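Local coordinates for ochratoxinase (PDB 4C5Z), which uses zinc to hydrolyse the amide bond of ochratoxin A, releasing phenylalanine, and acts as a carboxypeptidase preferring C-terminal aromatic residues, at residues A[69-74]-A[336-341]; A[342-347]-A[404-409]; A[262-267]-A[283-288]. All blocks are in the same frame, centred on the assembly; numbering follows the deposited sequence.

Interaction 1 (A[69-74]-A[336-341]); sequences HMHFGG and DTAPGG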
# COMPACT_ATOMS: atom_id res chain seq x y z
N HIS A 69 -2.35 -36.84 -11.82
CA HIS A 69 -1.40 -35.92 -11.20
C HIS A 69 -0.65 -35.17 -12.28
O HIS A 69 0.43 -35.56 -12.69
CB HIS A 69 -0.44 -36.68 -10.29
CG HIS A 69 0.46 -35.79 -9.50
ND1 HIS A 69 1.09 -36.22 -8.36
CD2 HIS A 69 0.85 -34.50 -9.68
CE1 HIS A 69 1.82 -35.24 -7.86
NE2 HIS A 69 1.69 -34.18 -8.65
N MET A 70 -1.25 -34.08 -12.74
CA MET A 70 -0.66 -33.28 -13.77
C MET A 70 -0.42 -31.91 -13.19
O MET A 70 -0.98 -31.61 -12.15
CB MET A 70 -1.63 -33.20 -14.92
CG MET A 70 -1.96 -34.55 -15.55
SD MET A 70 -0.47 -35.34 -16.19
CE MET A 70 -0.17 -34.24 -17.58
N HIS A 71 0.42 -31.10 -13.83
CA HIS A 71 0.57 -29.69 -13.47
C HIS A 71 0.44 -28.82 -14.71
O HIS A 71 1.16 -28.99 -15.67
CB HIS A 71 1.86 -29.41 -12.69
CG HIS A 71 3.14 -29.70 -13.43
ND1 HIS A 71 3.93 -30.80 -13.13
CD2 HIS A 71 3.77 -29.03 -14.42
CE1 HIS A 71 4.98 -30.80 -13.94
NE2 HIS A 71 4.90 -29.75 -14.74
N PHE A 72 -0.52 -27.91 -14.68
CA PHE A 72 -0.85 -27.06 -15.82
C PHE A 72 -0.09 -25.77 -15.69
O PHE A 72 -0.66 -24.74 -15.34
CB PHE A 72 -2.35 -26.78 -15.87
CG PHE A 72 -3.15 -27.80 -16.64
CD1 PHE A 72 -3.15 -29.14 -16.25
CD2 PHE A 72 -3.93 -27.42 -17.74
CE1 PHE A 72 -3.91 -30.06 -16.96
CE2 PHE A 72 -4.67 -28.33 -18.44
CZ PHE A 72 -4.67 -29.65 -18.05
N GLY A 73 1.21 -25.85 -15.97
CA GLY A 73 2.15 -24.73 -15.76
C GLY A 73 2.59 -23.96 -17.01
O GLY A 73 2.70 -22.72 -16.97
N GLY A 74 2.91 -24.68 -18.10
CA GLY A 74 3.30 -24.03 -19.36
C GLY A 74 4.47 -23.06 -19.28
O GLY A 74 4.57 -22.12 -20.04
N ASP A 336 2.90 -36.41 -12.45
CA ASP A 336 3.41 -35.06 -12.19
C ASP A 336 4.16 -34.47 -13.42
O ASP A 336 5.27 -33.96 -13.30
CB ASP A 336 4.30 -35.00 -10.92
CG ASP A 336 4.49 -33.56 -10.37
OD1 ASP A 336 3.72 -32.64 -10.71
OD2 ASP A 336 5.43 -33.34 -9.58
N THR A 337 3.49 -34.50 -14.55
CA THR A 337 4.02 -33.90 -15.76
C THR A 337 3.11 -32.79 -16.29
O THR A 337 1.99 -32.58 -15.83
CB THR A 337 4.16 -34.96 -16.89
OG1 THR A 337 2.93 -35.70 -17.03
CG2 THR A 337 5.32 -35.90 -16.60
N ALA A 338 3.64 -32.07 -17.27
CA ALA A 338 2.87 -31.11 -18.01
C ALA A 338 1.90 -31.87 -18.91
O ALA A 338 2.21 -32.97 -19.32
CB ALA A 338 3.78 -30.24 -18.85
N PRO A 339 0.75 -31.27 -19.24
CA PRO A 339 -0.09 -31.84 -20.29
C PRO A 339 0.70 -32.15 -21.56
O PRO A 339 1.54 -31.33 -21.98
CB PRO A 339 -1.10 -30.71 -20.59
CG PRO A 339 -1.15 -29.90 -19.33
CD PRO A 339 0.26 -29.94 -18.81
N GLY A 340 0.41 -33.31 -22.16
CA GLY A 340 1.13 -33.83 -23.34
C GLY A 340 2.38 -34.63 -23.01
O GLY A 340 3.00 -35.25 -23.86
N GLY A 341 2.74 -34.62 -21.75
CA GLY A 341 3.90 -35.36 -21.31
C GLY A 341 3.67 -36.87 -21.33
O GLY A 341 2.63 -37.35 -21.79
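D336 sits between H69 and H71, and its side chain can be followed outward atom by atom. CB lies over one face of the H69 imidazole, 3.8 Å from the ring centroid in a CH-pi contact set somewhat toward the rim. CG, anti to the backbone N (chi1 -162°), carries the carboxylate on past NE2 of H69, with ring and carboxylate planes 35° apart. At the tip, OD1 takes the N-H of H71 ND1 at 3.0 Å. That bond is fairly straight and nearly in the imidazole plane, but it reaches OD1 from above the carboxylate plane, the two flat groups standing almost perpendicular.

The backbones grip as well. D336 N donates to H69 O at 2.6 Å with a bent angle, and H71 N donates to T337 O at 2.9 Å along a much straighter line. M70, its chain folded at chi2 and chi3, curls its methyl CE to 3.2 Å from A338 O. Further on, P339 CG rests squarely over the centre of the F72 ring, 3.6 Å from the centroid; L97 of helix 90-106 touches both residues, as does Y112.

H69 and H71 are ligands of the first zinc and form the HxH motif of the amidohydrolases, while D336 is an active-site residue on the loop after strand 331-332. H69 ND1 is taken by T287 OG1, consistent with NE2 serving the metal. The bond from H71 and the ring of H69 probably restrict rotation of the D336 carboxylate, which keeps it beside two zinc-binding histidines.

Interaction 2 (A[342-347]-A[404-409]); sequences PTALEL and VFQEPK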
# COMPACT_ATOMS: atom_id res chain seq x y z
N PRO A 342 4.66 -37.60 -20.84
CA PRO A 342 4.73 -39.02 -21.01
C PRO A 342 3.89 -39.71 -19.94
O PRO A 342 4.43 -40.42 -19.09
CB PRO A 342 6.21 -39.32 -20.86
CG PRO A 342 6.72 -38.25 -19.95
CD PRO A 342 5.96 -37.04 -20.38
N THR A 343 2.58 -39.50 -20.01
CA THR A 343 1.70 -40.05 -19.00
C THR A 343 1.67 -41.57 -19.04
O THR A 343 1.56 -42.22 -18.01
CB THR A 343 0.27 -39.51 -19.12
OG1 THR A 343 -0.13 -39.40 -20.49
CG2 THR A 343 0.21 -38.12 -18.48
N ALA A 344 1.84 -42.13 -20.25
CA ALA A 344 1.76 -43.56 -20.48
C ALA A 344 2.86 -44.35 -19.75
O ALA A 344 2.64 -45.50 -19.29
CB ALA A 344 1.80 -43.84 -21.97
N LEU A 345 4.01 -43.72 -19.59
CA LEU A 345 5.06 -44.32 -18.79
C LEU A 345 4.60 -44.89 -17.43
O LEU A 345 5.18 -45.86 -16.93
CB LEU A 345 6.17 -43.30 -18.55
CG LEU A 345 7.59 -43.72 -18.86
CD1 LEU A 345 7.71 -44.45 -20.19
CD2 LEU A 345 8.52 -42.52 -18.79
N GLU A 346 3.59 -44.29 -16.81
CA GLU A 346 3.18 -44.71 -15.46
C GLU A 346 2.51 -46.08 -15.48
O GLU A 346 2.60 -46.82 -14.50
CB GLU A 346 2.25 -43.67 -14.81
CG GLU A 346 2.04 -43.82 -13.30
CD GLU A 346 3.28 -43.51 -12.44
OE1 GLU A 346 4.25 -42.92 -12.95
OE2 GLU A 346 3.27 -43.87 -11.23
N LEU A 347 1.87 -46.43 -16.60
CA LEU A 347 1.36 -47.80 -16.80
C LEU A 347 2.50 -48.78 -16.80
O LEU A 347 2.44 -49.79 -16.14
CB LEU A 347 0.52 -47.92 -18.08
CG LEU A 347 -0.79 -47.09 -18.01
CD1 LEU A 347 -1.01 -46.33 -19.30
CD2 LEU A 347 -2.02 -47.92 -17.67
N VAL A 404 2.52 -50.31 -25.17
CA VAL A 404 1.82 -49.98 -26.41
C VAL A 404 1.30 -48.55 -26.34
O VAL A 404 1.32 -47.80 -27.31
CB VAL A 404 0.71 -51.03 -26.67
CG1 VAL A 404 -0.41 -50.46 -27.50
CG2 VAL A 404 1.31 -52.24 -27.38
N PHE A 405 0.88 -48.17 -25.15
CA PHE A 405 0.35 -46.85 -24.93
C PHE A 405 1.32 -45.71 -25.19
O PHE A 405 0.93 -44.57 -25.16
CB PHE A 405 -0.14 -46.74 -23.49
CG PHE A 405 -1.37 -47.53 -23.22
CD1 PHE A 405 -2.56 -47.18 -23.81
CD2 PHE A 405 -1.34 -48.60 -22.34
CE1 PHE A 405 -3.71 -47.88 -23.55
CE2 PHE A 405 -2.49 -49.32 -22.06
CZ PHE A 405 -3.68 -48.96 -22.67
N GLN A 406 2.59 -46.00 -25.42
CA GLN A 406 3.56 -44.94 -25.52
C GLN A 406 3.80 -44.55 -26.97
O GLN A 406 4.63 -43.71 -27.26
CB GLN A 406 4.88 -45.35 -24.85
CG GLN A 406 4.83 -45.33 -23.32
CD GLN A 406 6.00 -46.08 -22.71
OE1 GLN A 406 7.13 -45.93 -23.16
NE2 GLN A 406 5.74 -46.90 -21.72
N GLU A 407 3.11 -45.22 -27.89
CA GLU A 407 3.15 -44.82 -29.28
C GLU A 407 1.74 -44.26 -29.56
O GLU A 407 0.77 -45.02 -29.63
CB GLU A 407 3.55 -46.01 -30.16
CG GLU A 407 3.58 -45.70 -31.66
CD GLU A 407 4.21 -44.35 -32.02
OE1 GLU A 407 5.44 -44.34 -32.21
OE2 GLU A 407 3.49 -43.32 -32.11
N PRO A 408 1.62 -42.92 -29.65
CA PRO A 408 0.30 -42.30 -29.96
C PRO A 408 -0.30 -42.67 -31.33
O PRO A 408 -1.51 -42.65 -31.46
CB PRO A 408 0.56 -40.78 -29.88
CG PRO A 408 2.00 -40.60 -29.53
CD PRO A 408 2.67 -41.93 -29.35
N LYS A 409 0.53 -43.03 -32.30
CA LYS A 409 0.05 -43.66 -33.53
C LYS A 409 -0.84 -44.91 -33.23
O LYS A 409 -1.78 -45.18 -33.96
CB LYS A 409 1.22 -44.00 -34.46
CG LYS A 409 1.17 -45.42 -35.03
CD LYS A 409 2.54 -45.90 -35.56
CE LYS A 409 3.08 -47.16 -34.86
NZ LYS A 409 2.89 -48.38 -35.68
O HOH W 1 3.03 -47.40 -21.48
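A344 and Q406 bring the two backbones closest, their CA atoms 5.5 Å apart. The chain of 342-347 winds up here into helix 345-352, while 404-406 is the end of a 3-10 segment that leads through E407 into another beginning at 408. No direct hydrogen bond crosses between them. A344 sits at the meeting point: its CB points at the 3-10 turn and reaches F405 O at 3.4 Å, with F405 CB and Q406 CG packed against the same methyl.

On one flank, L347 sends CD1 to CD2 of the F405 ring at 3.8 Å, the two side chains crossing at about a right angle. F405 leaves its backbone with CG anti to the carbonyl carbon (chi1 -70°), which turns the ring away from the A344 methyl, toward L347 and in among M62, L65 and L394. On the other flank Q406 runs out extended beyond CG and carries its amide obliquely across the end of L345, whose CD1 comes within 3.4 Å of OE1. The NE2 end has two polar partners: Q348 OE1 on the next turn of the helix, and a water at 2.8 Å that accepts from it. The same water donates to A344 O at 2.9 Å, a carbonyl that already accepts L347 N, so the A344 oxygen holds two bonds.

The contact is thus an apolar patch beside a water-bridged amide. It packs the start of the helix that follows barrel strand 331-332 against the connection between strands 391-394 and 411-416. An arrangement of this kind is consistent with the junction between the twisted TIM barrel and the smaller beta-sandwich domain that characterises metal-dependent amidohydrolases.

Interaction 3 (A[262-267]-A[283-288]); sequences SLEHVS and LYVATR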
# COMPACT_ATOMS: atom_id res chain seq x y z
N SER A 262 -7.17 -38.64 -0.92
CA SER A 262 -6.23 -38.99 -1.96
C SER A 262 -4.83 -38.56 -1.52
O SER A 262 -4.66 -37.46 -0.98
CB SER A 262 -6.58 -38.31 -3.27
OG SER A 262 -5.67 -38.69 -4.28
N LEU A 263 -3.85 -39.43 -1.74
CA LEU A 263 -2.46 -39.19 -1.35
C LEU A 263 -1.53 -39.43 -2.53
O LEU A 263 -1.62 -40.43 -3.23
CB LEU A 263 -2.07 -40.13 -0.20
CG LEU A 263 -2.95 -40.04 1.03
CD1 LEU A 263 -2.46 -40.98 2.10
CD2 LEU A 263 -2.96 -38.61 1.55
N GLU A 264 -0.61 -38.50 -2.72
CA GLU A 264 0.35 -38.60 -3.79
C GLU A 264 1.71 -39.01 -3.24
O GLU A 264 2.12 -38.54 -2.19
CB GLU A 264 0.44 -37.28 -4.52
CG GLU A 264 -0.67 -37.10 -5.55
CD GLU A 264 -2.06 -36.98 -4.91
OE1 GLU A 264 -2.32 -35.96 -4.21
OE2 GLU A 264 -2.91 -37.89 -5.13
N HIS A 265 2.40 -39.88 -3.97
CA HIS A 265 3.74 -40.37 -3.63
C HIS A 265 3.67 -41.39 -2.51
O HIS A 265 3.98 -42.56 -2.72
CB HIS A 265 4.69 -39.24 -3.27
CG HIS A 265 4.88 -38.25 -4.36
ND1 HIS A 265 5.73 -38.47 -5.43
CD2 HIS A 265 4.32 -37.03 -4.57
CE1 HIS A 265 5.69 -37.43 -6.24
NE2 HIS A 265 4.83 -36.55 -5.75
N VAL A 266 3.27 -40.95 -1.34
CA VAL A 266 3.05 -41.83 -0.19
C VAL A 266 4.28 -42.66 0.12
O VAL A 266 4.17 -43.80 0.48
CB VAL A 266 1.84 -42.77 -0.40
CG1 VAL A 266 1.11 -43.00 0.91
CG2 VAL A 266 0.85 -42.19 -1.41
N SER A 267 5.46 -42.07 -0.02
CA SER A 267 6.70 -42.81 -0.08
C SER A 267 7.08 -43.65 1.12
O SER A 267 7.85 -44.61 0.99
CB SER A 267 7.85 -41.87 -0.41
OG SER A 267 7.55 -41.12 -1.59
N LEU A 283 -7.49 -42.90 -1.88
CA LEU A 283 -6.81 -43.21 -3.12
C LEU A 283 -5.30 -43.07 -2.90
O LEU A 283 -4.85 -42.16 -2.20
CB LEU A 283 -7.30 -42.30 -4.25
CG LEU A 283 -6.90 -42.66 -5.66
CD1 LEU A 283 -7.50 -43.98 -6.10
CD2 LEU A 283 -7.26 -41.55 -6.66
N TYR A 284 -4.55 -43.99 -3.52
CA TYR A 284 -3.08 -44.01 -3.49
C TYR A 284 -2.57 -43.71 -4.90
O TYR A 284 -2.80 -44.51 -5.80
CB TYR A 284 -2.61 -45.41 -3.05
CG TYR A 284 -1.15 -45.58 -2.71
CD1 TYR A 284 -0.16 -45.46 -3.68
CD2 TYR A 284 -0.76 -45.90 -1.43
CE1 TYR A 284 1.18 -45.65 -3.38
CE2 TYR A 284 0.58 -46.09 -1.11
CZ TYR A 284 1.56 -45.96 -2.07
OH TYR A 284 2.90 -46.15 -1.72
N VAL A 285 -1.94 -42.56 -5.11
CA VAL A 285 -1.37 -42.17 -6.41
C VAL A 285 0.14 -42.07 -6.29
O VAL A 285 0.66 -41.08 -5.83
CB VAL A 285 -1.89 -40.81 -6.93
CG1 VAL A 285 -1.28 -40.49 -8.29
CG2 VAL A 285 -3.40 -40.82 -7.07
N ALA A 286 0.83 -43.11 -6.71
CA ALA A 286 2.26 -43.25 -6.41
C ALA A 286 3.12 -42.21 -7.10
O ALA A 286 4.06 -41.74 -6.54
CB ALA A 286 2.74 -44.65 -6.78
N THR A 287 2.80 -41.87 -8.35
CA THR A 287 3.60 -40.90 -9.11
C THR A 287 5.09 -41.36 -9.27
O THR A 287 6.06 -40.59 -9.11
CB THR A 287 3.46 -39.50 -8.48
OG1 THR A 287 2.08 -39.29 -8.13
CG2 THR A 287 3.87 -38.40 -9.47
N ARG A 288 5.23 -42.62 -9.63
CA ARG A 288 6.53 -43.27 -9.71
C ARG A 288 7.42 -42.61 -10.76
O ARG A 288 8.64 -42.60 -10.61
CB ARG A 288 6.36 -44.78 -9.95
CG ARG A 288 7.65 -45.57 -9.92
CD ARG A 288 8.35 -45.54 -8.58
NE ARG A 288 9.64 -46.20 -8.67
CZ ARG A 288 10.49 -46.35 -7.67
NH1 ARG A 288 10.19 -45.91 -6.46
NH2 ARG A 288 11.64 -46.95 -7.89
O HOH W 2 4.83 -45.13 -3.36
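Y284 offers one ring face to V266, whose CG2 stands over its centre, 3.8 Å from the centroid, while CB nears CZ. A286 CB lies at the edge of the same ring, in its plane. Chi1 near 180° (-169°) swings the tyrosine ring opposite the backbone nitrogen and forward along the strand toward V266; its OH meets a water at 2.7 Å that donates to H265 O. The H265 imidazole has T287 CB over one face, off toward the rim, 4.1 Å from the centroid.

The two rings come from parallel strands 262-263 and 283-285 and the turns that follow, joined by helix 271-280 in a TIM-barrel beta-alpha-beta unit. L263 N donates to L283 O, V285 N to L263 O, and H265 N to V285 O, the last at 2.8 Å just past the corner at E264. L263 and Y284 share one sheet face and touch M277 of the helix. S262, E264 and V285 occupy the other, where E264 OE2 packs 3.5 Å from V285 CG2, takes the S262 hydroxyl through its syn lone pair and forms a salt bridge with R113; E264 OE1 is bonded to S243. H265 is a ligand of the second zinc.

Overall arrangement
From the N terminus, the chain first lays down 69-74, which stays without its interaction 1 partner until 336-341 returns, closing a loop of 261 residues. Nested inside that loop, interaction 3 closes over helix 271-280. Interaction 2 opens immediately after, since 342-347 continues straight from 336-341, and closes with 404-409. Nothing crosses: 3 lies within 1, and 2 follows in series. The contacts also touch each other. D336 N lies against T287 CG2, E346 OE2 reaches R288 N, and M70 packs on T343. Together they tie the early barrel strand, the middle strands bearing H265 and the last barrel loop to the connection between strands 391-394 and 411-416.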